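Local coordinates for protein HpuA (Kingella denitrificans ATCC 33394, PDB 5EC6) that probably serves as an outer-membrane lipoprotein receptor that binds haemoglobin, helping the bacterium take up haem iron, at residues M128-A140 with P295-Y307. Numbering follows the deposited sequence.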
ATOM      1  N   MET A 128       1.106 -10.949  10.511  1.00 45.55           N
ATOM      2  CA  MET A 128       0.772  -9.545  10.284  1.00 42.03           C
ATOM      3  C   MET A 128       0.380  -9.341   8.846  1.00 34.89           C
ATOM      4  O   MET A 128       1.164  -8.936   7.982  1.00 33.47           O
ATOM      5  CB  MET A 128       1.901  -8.622  10.661  1.00 37.73           C
ATOM      6  CG  MET A 128       2.177  -8.685  12.170  1.00 40.55           C
ATOM      7  SD  MET A 128       2.645  -7.116  12.900  1.00 35.61           S
ATOM      8  CE  MET A 128       3.657  -6.476  11.613  1.00 32.32           C
ATOM      9  N   ASN A 129      -0.871  -9.653   8.643  1.00 35.36           N
ATOM     10  CA  ASN A 129      -1.397  -9.805   7.352  1.00 32.37           C
ATOM     11  C   ASN A 129      -1.439  -8.499   6.557  1.00 28.05           C
ATOM     12  O   ASN A 129      -1.372  -8.586   5.351  1.00 25.89           O
ATOM     13  CB  ASN A 129      -2.776 -10.393   7.442  1.00 35.49           C
ATOM     14  CG  ASN A 129      -2.766 -11.857   7.849  1.00 39.75           C
ATOM     15  OD1 ASN A 129      -1.745 -12.561   7.766  1.00 38.33           O
ATOM     16  ND2 ASN A 129      -3.917 -12.320   8.299  1.00 38.87           N
ATOM     17  N   ALA A 130      -1.543  -7.328   7.206  1.00 25.14           N
ATOM     18  CA  ALA A 130      -1.623  -6.053   6.430  1.00 24.40           C
ATOM     19  C   ALA A 130      -0.377  -5.800   5.606  1.00 26.41           C
ATOM     20  O   ALA A 130      -0.416  -5.087   4.634  1.00 25.99           O
ATOM     21  CB  ALA A 130      -1.867  -4.880   7.346  1.00 23.33           C
ATOM     22  N   LEU A 131       0.751  -6.376   6.049  1.00 28.03           N
ATOM     23  CA  LEU A 131       2.042  -6.084   5.460  1.00 33.08           C
ATOM     24  C   LEU A 131       2.335  -6.959   4.261  1.00 29.86           C
ATOM     25  O   LEU A 131       3.257  -6.668   3.524  1.00 28.39           O
ATOM     26  CB  LEU A 131       3.158  -6.361   6.483  1.00 38.03           C
ATOM     27  CG  LEU A 131       3.207  -5.628   7.816  1.00 41.77           C
ATOM     28  CD1 LEU A 131       4.240  -6.344   8.672  1.00 44.96           C
ATOM     29  CD2 LEU A 131       3.577  -4.162   7.593  1.00 42.12           C
ATOM     30  N   ARG A 132       1.570  -8.039   4.110  1.00 28.70           N
ATOM     31  CA  ARG A 132       1.841  -9.054   3.126  1.00 32.30           C
ATOM     32  C   ARG A 132       1.295  -8.663   1.758  1.00 27.85           C
ATOM     33  O   ARG A 132       0.508  -9.388   1.138  1.00 27.85           O
ATOM     34  CB  ARG A 132       1.162 -10.361   3.532  1.00 34.44           C
ATOM     35  CG  ARG A 132       1.509 -10.949   4.887  1.00 42.03           C
ATOM     36  CD  ARG A 132       0.716 -12.264   5.073  1.00 48.92           C
ATOM     37  NE  ARG A 132       1.192 -13.067   6.201  1.00 57.75           N
ATOM     38  CZ  ARG A 132       2.331 -13.765   6.203  1.00 68.08           C
ATOM     39  NH1 ARG A 132       3.124 -13.777   5.132  1.00 72.37           N
ATOM     40  NH2 ARG A 132       2.687 -14.459   7.284  1.00 74.23           N
ATOM     41  N   LEU A 133       1.691  -7.508   1.292  1.00 27.26           N
ATOM     42  CA  LEU A 133       1.145  -6.993   0.053  1.00 24.79           C
ATOM     43  C   LEU A 133       1.906  -7.688  -1.037  1.00 26.04           C
ATOM     44  O   LEU A 133       3.103  -7.963  -0.837  1.00 26.88           O
ATOM     45  CB  LEU A 133       1.377  -5.493  -0.001  1.00 24.50           C
ATOM     46  CG  LEU A 133       0.740  -4.732   1.142  1.00 25.65           C
ATOM     47  CD1 LEU A 133       1.251  -3.299   1.139  1.00 28.94           C
ATOM     48  CD2 LEU A 133      -0.732  -4.721   1.014  1.00 25.35           C
ATOM     49  N   LYS A 134       1.208  -8.081  -2.110  1.00 20.40           N
ATOM     50  CA  LYS A 134       1.820  -8.697  -3.308  1.00 21.32           C
ATOM     51  C   LYS A 134       1.615  -7.911  -4.574  1.00 19.85           C
ATOM     52  O   LYS A 134       2.317  -8.129  -5.545  1.00 21.04           O
ATOM     53  CB  LYS A 134       1.276 -10.126  -3.554  1.00 24.24           C
ATOM     54  CG  LYS A 134       1.311 -11.033  -2.354  1.00 31.79           C
ATOM     55  CD  LYS A 134       2.700 -11.505  -1.947  1.00 38.11           C
ATOM     56  CE  LYS A 134       2.544 -12.554  -0.828  1.00 45.44           C
ATOM     57  NZ  LYS A 134       3.386 -12.333   0.392  1.00 43.07           N
ATOM     58  N   SER A 135       0.673  -6.972  -4.582  1.00 17.94           N
ATOM     59  CA  SER A 135       0.335  -6.245  -5.799  1.00 16.39           C
ATOM     60  C   SER A 135       0.375  -4.702  -5.673  1.00 16.37           C
ATOM     61  O   SER A 135      -0.073  -3.982  -6.566  1.00 16.43           O
ATOM     62  CB  SER A 135      -1.057  -6.610  -6.289  1.00 18.14           C
ATOM     63  OG  SER A 135      -1.136  -8.002  -6.600  1.00 19.92           O
ATOM     64  N   MET A 136       0.980  -4.230  -4.609  1.00 16.82           N
ATOM     65  CA  MET A 136       1.087  -2.789  -4.344  1.00 15.80           C
ATOM     66  C   MET A 136       2.214  -2.542  -3.382  1.00 15.78           C
ATOM     67  O   MET A 136       2.688  -3.468  -2.697  1.00 16.34           O
ATOM     68  CB  MET A 136      -0.260  -2.209  -3.824  1.00 16.75           C
ATOM     69  CG  MET A 136      -0.667  -2.824  -2.544  1.00 17.92           C
ATOM     70  SD  MET A 136      -1.972  -1.863  -1.729  1.00 18.14           S
ATOM     71  CE  MET A 136      -1.071  -0.414  -1.304  1.00 18.28           C
ATOM     72  N   GLN A 137       2.570  -1.258  -3.230  1.00 15.16           N
ATOM     73  CA  GLN A 137       3.457  -0.773  -2.207  1.00 17.49           C
ATOM     74  C   GLN A 137       2.912   0.550  -1.718  1.00 17.22           C
ATOM     75  O   GLN A 137       2.150   1.215  -2.432  1.00 17.74           O
ATOM     76  CB  GLN A 137       4.879  -0.514  -2.756  1.00 18.88           C
ATOM     77  CG  GLN A 137       5.930  -1.533  -2.362  1.00 22.29           C
ATOM     78  CD  GLN A 137       6.304  -1.555  -0.895  1.00 24.47           C
ATOM     79  OE1 GLN A 137       5.651  -0.991  -0.060  1.00 21.23           O
ATOM     80  NE2 GLN A 137       7.347  -2.292  -0.584  1.00 27.03           N
ATOM     81  N   PHE A 138       3.292   0.914  -0.502  1.00 16.38           N
ATOM     82  CA  PHE A 138       3.025   2.274  -0.008  1.00 15.78           C
ATOM     83  C   PHE A 138       4.193   2.728   0.820  1.00 16.59           C
ATOM     84  O   PHE A 138       4.970   1.904   1.317  1.00 17.80           O
ATOM     85  CB  PHE A 138       1.662   2.383   0.730  1.00 16.06           C
ATOM     86  CG  PHE A 138       1.618   1.742   2.087  1.00 16.42           C
ATOM     87  CD1 PHE A 138       1.501   0.351   2.239  1.00 18.74           C
ATOM     88  CD2 PHE A 138       1.676   2.509   3.232  1.00 18.37           C
ATOM     89  CE1 PHE A 138       1.422  -0.233   3.480  1.00 19.80           C
ATOM     90  CE2 PHE A 138       1.664   1.918   4.485  1.00 19.50           C
ATOM     91  CZ  PHE A 138       1.527   0.559   4.613  1.00 20.41           C
ATOM     92  N   GLY A 139       4.309   4.042   0.961  1.00 15.88           N
ATOM     93  CA  GLY A 139       5.461   4.606   1.622  1.00 16.70           C
ATOM     94  C   GLY A 139       5.513   6.087   1.461  1.00 17.10           C
ATOM     95  O   GLY A 139       4.482   6.773   1.325  1.00 17.33           O
ATOM     96  N   ALA A 140       6.741   6.624   1.575  1.00 16.66           N
ATOM     97  CA  ALA A 140       6.954   8.079   1.502  1.00 17.48           C
ATOM     98  C   ALA A 140       8.339   8.351   1.007  1.00 18.61           C
ATOM     99  O   ALA A 140       9.283   7.593   1.321  1.00 18.97           O
ATOM    100  CB  ALA A 140       6.787   8.726   2.859  1.00 18.57           C
ATOM    101  N   PRO A 295       2.041  17.907   7.973  1.00 21.45           N
ATOM    102  CA  PRO A 295       2.609  16.721   8.591  1.00 22.37           C
ATOM    103  C   PRO A 295       1.570  15.656   8.961  1.00 21.30           C
ATOM    104  O   PRO A 295       1.969  14.566   9.337  1.00 22.77           O
ATOM    105  CB  PRO A 295       3.276  17.278   9.875  1.00 26.05           C
ATOM    106  CG  PRO A 295       2.430  18.471  10.191  1.00 28.47           C
ATOM    107  CD  PRO A 295       2.146  19.098   8.852  1.00 25.41           C
ATOM    108  N   LEU A 296       0.266  15.952   8.843  1.00 20.00           N
ATOM    109  CA  LEU A 296      -0.801  15.009   9.082  1.00 20.29           C
ATOM    110  C   LEU A 296      -0.982  14.073   7.893  1.00 18.95           C
ATOM    111  O   LEU A 296      -1.676  13.064   8.015  1.00 19.15           O
ATOM    112  CB  LEU A 296      -2.121  15.705   9.382  1.00 21.81           C
ATOM    113  CG  LEU A 296      -2.101  16.630  10.595  1.00 24.46           C
ATOM    114  CD1 LEU A 296      -3.459  17.297  10.714  1.00 28.89           C
ATOM    115  CD2 LEU A 296      -1.756  15.867  11.869  1.00 28.00           C
ATOM    116  N   ASN A 297      -0.392  14.423   6.750  1.00 17.99           N
ATOM    117  CA  ASN A 297      -0.682  13.649   5.520  1.00 16.24           C
ATOM    118  C   ASN A 297      -0.166  12.233   5.652  1.00 17.15           C
ATOM    119  O   ASN A 297       0.874  11.947   6.260  1.00 17.07           O
ATOM    120  CB  ASN A 297      -0.090  14.311   4.278  1.00 16.48           C
ATOM    121  CG  ASN A 297      -0.736  15.660   3.970  1.00 16.90           C
ATOM    122  OD1 ASN A 297      -1.699  16.039   4.628  1.00 18.00           O
ATOM    123  ND2 ASN A 297      -0.286  16.321   2.916  1.00 19.35           N
ATOM    124  N   ALA A 298      -0.930  11.318   5.066  1.00 16.50           N
ATOM    125  CA  ALA A 298      -0.703   9.861   5.266  1.00 16.28           C
ATOM    126  C   ALA A 298      -0.822   9.119   3.951  1.00 15.51           C
ATOM    127  O   ALA A 298      -1.603   9.512   3.074  1.00 16.39           O
ATOM    128  CB  ALA A 298      -1.708   9.281   6.230  1.00 16.40           C
ATOM    129  N   SER A 299      -0.093   8.024   3.845  1.00 14.86           N
ATOM    130  CA  SER A 299      -0.456   6.943   2.927  1.00 14.93           C
ATOM    131  C   SER A 299      -0.883   5.715   3.700  1.00 14.97           C
ATOM    132  O   SER A 299      -0.663   5.590   4.889  1.00 15.58           O
ATOM    133  CB  SER A 299       0.702   6.634   1.964  1.00 15.17           C
ATOM    134  OG  SER A 299       1.862   6.230   2.696  1.00 16.53           O
ATOM    135  N   PHE A 300      -1.552   4.786   3.023  1.00 13.61           N
ATOM    136  CA  PHE A 300      -1.984   3.571   3.673  1.00 14.44           C
ATOM    137  C   PHE A 300      -2.068   2.443   2.656  1.00 14.57           C
ATOM    138  O   PHE A 300      -2.212   2.687   1.448  1.00 14.31           O
ATOM    139  CB  PHE A 300      -3.320   3.735   4.432  1.00 13.81           C
ATOM    140  CG  PHE A 300      -4.495   4.081   3.551  1.00 14.14           C
ATOM    141  CD1 PHE A 300      -4.827   5.406   3.288  1.00 14.51           C
ATOM    142  CD2 PHE A 300      -5.316   3.079   3.057  1.00 13.72           C
ATOM    143  CE1 PHE A 300      -5.891   5.709   2.478  1.00 14.99           C
ATOM    144  CE2 PHE A 300      -6.391   3.395   2.226  1.00 14.64           C
ATOM    145  CZ  PHE A 300      -6.671   4.695   1.960  1.00 15.16           C
ATOM    146  N   GLY A 301      -1.971   1.207   3.162  1.00 14.75           N
ATOM    147  CA  GLY A 301      -2.148   0.034   2.343  1.00 15.43           C
ATOM    148  C   GLY A 301      -2.518  -1.144   3.194  1.00 14.81           C
ATOM    149  O   GLY A 301      -2.267  -1.179   4.429  1.00 16.08           O
ATOM    150  N   GLY A 302      -3.109  -2.148   2.558  1.00 14.25           N
ATOM    151  CA  GLY A 302      -3.434  -3.354   3.286  1.00 14.88           C
ATOM    152  C   GLY A 302      -4.104  -4.410   2.443  1.00 14.61           C
ATOM    153  O   GLY A 302      -4.187  -4.278   1.218  1.00 15.64           O
ATOM    154  N   THR A 303      -4.543  -5.454   3.128  1.00 15.40           N
ATOM    155  CA  THR A 303      -4.992  -6.683   2.500  1.00 16.32           C
ATOM    156  C   THR A 303      -6.433  -6.975   2.887  1.00 15.75           C
ATOM    157  O   THR A 303      -6.888  -6.653   3.987  1.00 17.00           O
ATOM    158  CB  THR A 303      -4.067  -7.890   2.911  1.00 17.88           C
ATOM    159  OG1 THR A 303      -4.048  -8.038   4.341  1.00 21.41           O
ATOM    160  CG2 THR A 303      -2.673  -7.689   2.352  1.00 21.96           C
ATOM    161  N   ARG A 304      -7.122  -7.672   1.998  1.00 16.18           N
ATOM    162  CA  ARG A 304      -8.508  -8.084   2.198  1.00 16.63           C
ATOM    163  C   ARG A 304      -8.563  -9.242   3.191  1.00 17.88           C
ATOM    164  O   ARG A 304      -8.079 -10.337   2.910  1.00 20.36           O
ATOM    165  CB  ARG A 304      -9.111  -8.514   0.862  1.00 17.27           C
ATOM    166  CG  ARG A 304     -10.616  -8.756   0.897  1.00 17.47           C
ATOM    167  CD  ARG A 304     -11.215  -8.756  -0.493  1.00 17.55           C
ATOM    168  NE  ARG A 304     -10.587  -9.820  -1.288  1.00 17.50           N
ATOM    169  CZ  ARG A 304     -10.651  -9.873  -2.611  1.00 16.75           C
ATOM    170  NH1 ARG A 304     -11.342  -9.012  -3.280  1.00 17.86           N
ATOM    171  NH2 ARG A 304     -10.042 -10.885  -3.234  1.00 18.79           N
ATOM    172  N   ARG A 305      -9.177  -9.021   4.333  1.00 16.77           N
ATOM    173  CA  ARG A 305      -9.285 -10.040   5.371  0.54 18.69           C
ATOM    174  C   ARG A 305     -10.484 -10.944   5.105  1.00 19.24           C
ATOM    175  O   ARG A 305     -10.455 -12.142   5.403  1.00 19.60           O
ATOM    176  CB  ARG A 305      -9.389  -9.341   6.742  0.54 20.19           C
ATOM    177  CG  ARG A 305      -9.420 -10.270   7.940  0.54 22.11           C
ATOM    178  CD  ARG A 305      -9.657  -9.518   9.248  0.54 22.14           C
ATOM    179  NE  ARG A 305      -9.502 -10.439  10.389  0.54 23.53           N
ATOM    180  CZ  ARG A 305     -10.426 -11.320  10.788  0.54 25.37           C
ATOM    181  NH1 ARG A 305     -11.610 -11.394  10.185  0.54 25.94           N
ATOM    182  NH2 ARG A 305     -10.161 -12.151  11.793  0.54 27.75           N
ATOM    183  N   GLU A 306     -11.551 -10.378   4.549  1.00 18.22           N
ATOM    184  CA  GLU A 306     -12.809 -11.107   4.402  1.00 18.62           C
ATOM    185  C   GLU A 306     -13.611 -10.407   3.337  1.00 17.10           C
ATOM    186  O   GLU A 306     -13.581  -9.161   3.216  1.00 17.46           O
ATOM    187  CB  GLU A 306     -13.567 -11.141   5.710  1.00 20.84           C
ATOM    188  CG  GLU A 306     -14.823 -11.976   5.652  1.00 22.11           C
ATOM    189  CD  GLU A 306     -15.526 -12.143   6.985  1.00 25.87           C
ATOM    190  OE1 GLU A 306     -15.010 -11.727   8.059  1.00 24.42           O
ATOM    191  OE2 GLU A 306     -16.647 -12.746   6.958  1.00 29.11           O
ATOM    192  N   TYR A 307     -14.379 -11.191   2.599  1.00 17.31           N
ATOM    193  CA  TYR A 307     -15.348 -10.585   1.689  1.00 16.55           C
ATOM    194  C   TYR A 307     -16.537 -11.479   1.517  1.00 17.95           C
ATOM    195  O   TYR A 307     -16.475 -12.707   1.745  1.00 17.92           O
ATOM    196  CB  TYR A 307     -14.718 -10.257   0.318  1.00 17.37           C
ATOM    197  CG  TYR A 307     -14.345 -11.465  -0.501  1.00 18.15           C
ATOM    198  CD1 TYR A 307     -13.097 -12.091  -0.331  1.00 19.00           C
ATOM    199  CD2 TYR A 307     -15.229 -12.010  -1.406  1.00 18.60           C
ATOM    200  CE1 TYR A 307     -12.758 -13.231  -1.067  1.00 19.33           C
ATOM    201  CE2 TYR A 307     -14.900 -13.119  -2.135  1.00 21.03           C
ATOM    202  CZ  TYR A 307     -13.676 -13.729  -1.976  1.00 22.16           C
ATOM    203  OH  TYR A 307     -13.353 -14.849  -2.727  1.00 23.46           O
TER
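Phe138 lays its ring over the backbone of Phe300 and Gly301. Phe138 CB lies 4.0 Å from Phe300 O. A chi1 of 73° sets CG between the backbone N and the carbonyl carbon, and the ring reaches across strand 298-307. The ring edge at Phe138 CD2 meets Ser299 OG, which lies near the ring plane, while Phe138 CD1 comes within 3.7 Å of Gly301 CA. At the far end Phe138 CZ is 3.8 Å from Gly301 N, the atom above the ring centre. Gly301 CA makes a CH-pi contact, 26° off the ring normal, and Met136 CE also rests against this CA. Two hydroxyls pin the ends. Ser299 OG donates to Gly139 O at 3.0 Å, and Thr303 OG1 to Asn129 O at 2.9 Å, from above the carbonyl plane, opposite Arg132 N. Between them, Leu133 CD2 rests 3.5 Å from Gly302 O. The two strands run nearly antiparallel (154°) with axes 6.2 Å apart: strand 136-140 pairs instead with 115-118 and 148-154, and strand 298-307 with 174-185 and 283-289. In this buried contact 136-140 lies over one part of strand 298-307, and the 3-10 turn and loop 129-133 cover Gly302 and Thr303.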